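Local coordinates for protein CsoZ (Staphylococcus aureus, PDB 6FF1) that probably acts as a copper metallochaperone, binding and handing on copper ions as part of bacterial copper homeostasis, at residues Leu21-Arg24 and Ile25-Ile29. Residues are numbered along the deposited sequence; the frame is centred on the assembly and turned at random.
Sequences LTER and ISNMI
E23 and N27 meet on the solvent side of the last turn of helix 15-26. The E23 chain bends at chi2 (84°) and brings its carboxylate to the N27 amide. OE2 of E23 accepts a weak hydrogen bond from ND2 of N27 at 3.3 Å. The carboxylate and amide planes are turned 65° apart, so the two groups do not lie flat on each other. A water closes the link from the other two oxygens. It donates to OE1 of E23 at 2.9 Å and to OD1 of N27 at 2.7 Å. The two groups are thus joined by one weak direct bond and one water bridge.

One residue back, S26 folds its hydroxyl against its own helix. Its OG sits beside the backbone N (chi1 -70°) and donates to the T22 carbonyl O at 2.7 Å. The backbone N of S26 donates to the same O of T22 at 2.9 Å. The two donors approach from opposite faces of the carbonyl plane.

On the buried side, the L21 and I25 side chains run at a slant to each other. The CD1 methyl of I25 touches both CG and CD1 of L21, each at 3.7 Å. I60 of helix 53-62 packs on both residues, while strand 31-36 adds I36 against L21 and V34 against I25. R24 turns to helix 53-62, where its NE forms a salt bridge with E59. The backbone N of M28 donates to the O of I25.

This is the amphipathic C-terminal end of the first helix in a ferredoxin-like βαββαβ fold, the fold of heavy-metal-associated domains.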
ATOM      1  N   LEU A  21      -3.630  -6.717   2.583  1.00 12.69           N
ATOM      2  CA  LEU A  21      -3.080  -5.680   1.743  1.00 12.33           C
ATOM      3  C   LEU A  21      -1.605  -5.510   1.999  1.00 12.53           C
ATOM      4  O   LEU A  21      -0.804  -5.307   1.063  1.00 13.61           O
ATOM      5  CB  LEU A  21      -3.836  -4.389   1.974  1.00 13.28           C
ATOM      6  CG  LEU A  21      -3.396  -3.218   1.112  1.00 12.96           C
ATOM      7  CD1 LEU A  21      -3.606  -3.503  -0.359  1.00 12.99           C
ATOM      8  CD2 LEU A  21      -4.125  -1.960   1.525  1.00 13.77           C
ATOM      9  N   THR A  22      -1.180  -5.621   3.263  1.00 12.78           N
ATOM     10  CA  THR A  22       0.219  -5.551   3.566  1.00 12.68           C
ATOM     11  C   THR A  22       0.989  -6.610   2.799  1.00 13.17           C
ATOM     12  O   THR A  22       2.059  -6.336   2.241  1.00 14.58           O
ATOM     13  CB  THR A  22       0.482  -5.651   5.062  1.00 14.65           C
ATOM     14  OG1 THR A  22      -0.179  -4.560   5.734  1.00 14.83           O
ATOM     15  CG2 THR A  22       1.925  -5.584   5.368  1.00 16.02           C
ATOM     16  N   GLU A  23       0.514  -7.838   2.848  1.00 13.57           N
ATOM     17  CA  GLU A  23       1.202  -8.923   2.179  1.00 15.79           C
ATOM     18  C   GLU A  23       1.238  -8.734   0.669  1.00 14.10           C
ATOM     19  O   GLU A  23       2.290  -8.910   0.062  1.00 14.74           O
ATOM     20  CB  GLU A  23       0.527 -10.269   2.560  1.00 17.79           C
ATOM     21  CG  GLU A  23       1.211 -11.452   1.965  1.00 22.75           C
ATOM     22  CD  GLU A  23       2.415 -11.976   2.770  1.00 40.46           C
ATOM     23  OE1 GLU A  23       2.971 -11.227   3.609  1.00 51.68           O
ATOM     24  OE2 GLU A  23       2.803 -13.161   2.566  1.00 63.41           O
ATOM     25  N   ARG A  24       0.114  -8.389   0.084  1.00 13.08           N
ATOM     26  CA  ARG A  24       0.027  -8.190  -1.348  1.00 13.25           C
ATOM     27  C   ARG A  24       0.966  -7.075  -1.813  1.00 13.49           C
ATOM     28  O   ARG A  24       1.680  -7.255  -2.813  1.00 15.07           O
ATOM     29  CB  ARG A  24      -1.377  -7.953  -1.817  1.00 15.58           C
ATOM     30  CG  ARG A  24      -2.267  -9.169  -1.726  1.00 18.80           C
ATOM     31  CD  ARG A  24      -2.099 -10.030  -2.964  1.00 21.94           C
ATOM     32  NE  ARG A  24      -2.469  -9.362  -4.181  1.00 26.33           N
ATOM     33  CZ  ARG A  24      -2.314  -9.855  -5.383  1.00 27.15           C
ATOM     34  NH1 ARG A  24      -1.900 -11.109  -5.547  1.00 36.37           N
ATOM     35  NH2 ARG A  24      -2.638  -9.164  -6.462  1.00 35.39           N
ATOM     36  N   ILE A  25       0.961  -5.933  -1.132  1.00 11.72           N
ATOM     37  CA  ILE A  25       1.854  -4.890  -1.524  1.00 12.24           C
ATOM     38  C   ILE A  25       3.297  -5.297  -1.267  1.00 12.16           C
ATOM     39  O   ILE A  25       4.185  -5.137  -2.145  1.00 12.64           O
ATOM     40  CB  ILE A  25       1.531  -3.587  -0.816  1.00 12.46           C
ATOM     41  CG1 ILE A  25       0.143  -3.088  -1.232  1.00 12.29           C
ATOM     42  CG2 ILE A  25       2.603  -2.560  -1.096  1.00 13.55           C
ATOM     43  CD1 ILE A  25      -0.287  -1.852  -0.455  1.00 13.44           C
ATOM     44  N   SER A  26       3.601  -5.870  -0.120  1.00 11.93           N
ATOM     45  CA  SER A  26       4.957  -6.205   0.237  1.00 12.53           C
ATOM     46  C   SER A  26       5.561  -7.179  -0.772  1.00 12.54           C
ATOM     47  O   SER A  26       6.742  -7.126  -1.020  1.00 13.47           O
ATOM     48  CB  SER A  26       5.032  -6.911   1.597  1.00 14.24           C
ATOM     49  OG  SER A  26       4.730  -5.994   2.613  1.00 16.15           O
ATOM     50  N   ASN A  27       4.776  -8.085  -1.263  1.00 11.87           N
ATOM     51  CA  ASN A  27       5.255  -9.118  -2.166  1.00 14.27           C
ATOM     52  C   ASN A  27       5.395  -8.723  -3.609  1.00 14.05           C
ATOM     53  O   ASN A  27       5.940  -9.483  -4.423  1.00 15.52           O
ATOM     54  CB  ASN A  27       4.446 -10.400  -2.028  1.00 14.76           C
ATOM     55  CG  ASN A  27       4.674 -11.072  -0.644  1.00 16.18           C
ATOM     56  OD1 ASN A  27       5.585 -10.726   0.088  1.00 18.74           O
ATOM     57  ND2 ASN A  27       3.800 -11.960  -0.318  1.00 20.01           N
ATOM     58  N   MET A  28       4.986  -7.491  -3.935  1.00 12.41           N
ATOM     59  CA  MET A  28       5.309  -6.968  -5.235  1.00 12.72           C
ATOM     60  C   MET A  28       6.816  -6.831  -5.349  1.00 12.65           C
ATOM     61  O   MET A  28       7.489  -6.369  -4.441  1.00 12.56           O
ATOM     62  CB  MET A  28       4.658  -5.595  -5.414  1.00 13.84           C
ATOM     63  CG  MET A  28       3.177  -5.663  -5.447  1.00 14.94           C
ATOM     64  SD  MET A  28       2.459  -3.992  -5.457  1.00 16.65           S
ATOM     65  CE  MET A  28       2.920  -3.410  -6.981  1.00 22.12           C
ATOM     66  N   ILE A  29       7.355  -7.258  -6.499  1.00 12.90           N
ATOM     67  CA  ILE A  29       8.779  -7.105  -6.708  1.00 13.02           C
ATOM     68  C   ILE A  29       9.167  -5.640  -6.649  1.00 12.40           C
ATOM     69  O   ILE A  29       8.529  -4.822  -7.289  1.00 13.95           O
ATOM     70  CB  ILE A  29       9.257  -7.746  -7.988  1.00 14.67           C
ATOM     71  CG1 ILE A  29       8.934  -9.234  -7.982  1.00 17.25           C
ATOM     72  CG2 ILE A  29      10.755  -7.493  -8.167  1.00 14.58           C
ATOM     73  CD1 ILE A  29       9.661 -10.043  -6.977  1.00 19.35           C
TER
HETATM   74  O   HOH W   1       5.750 -10.784   2.786  1.00 38.85           O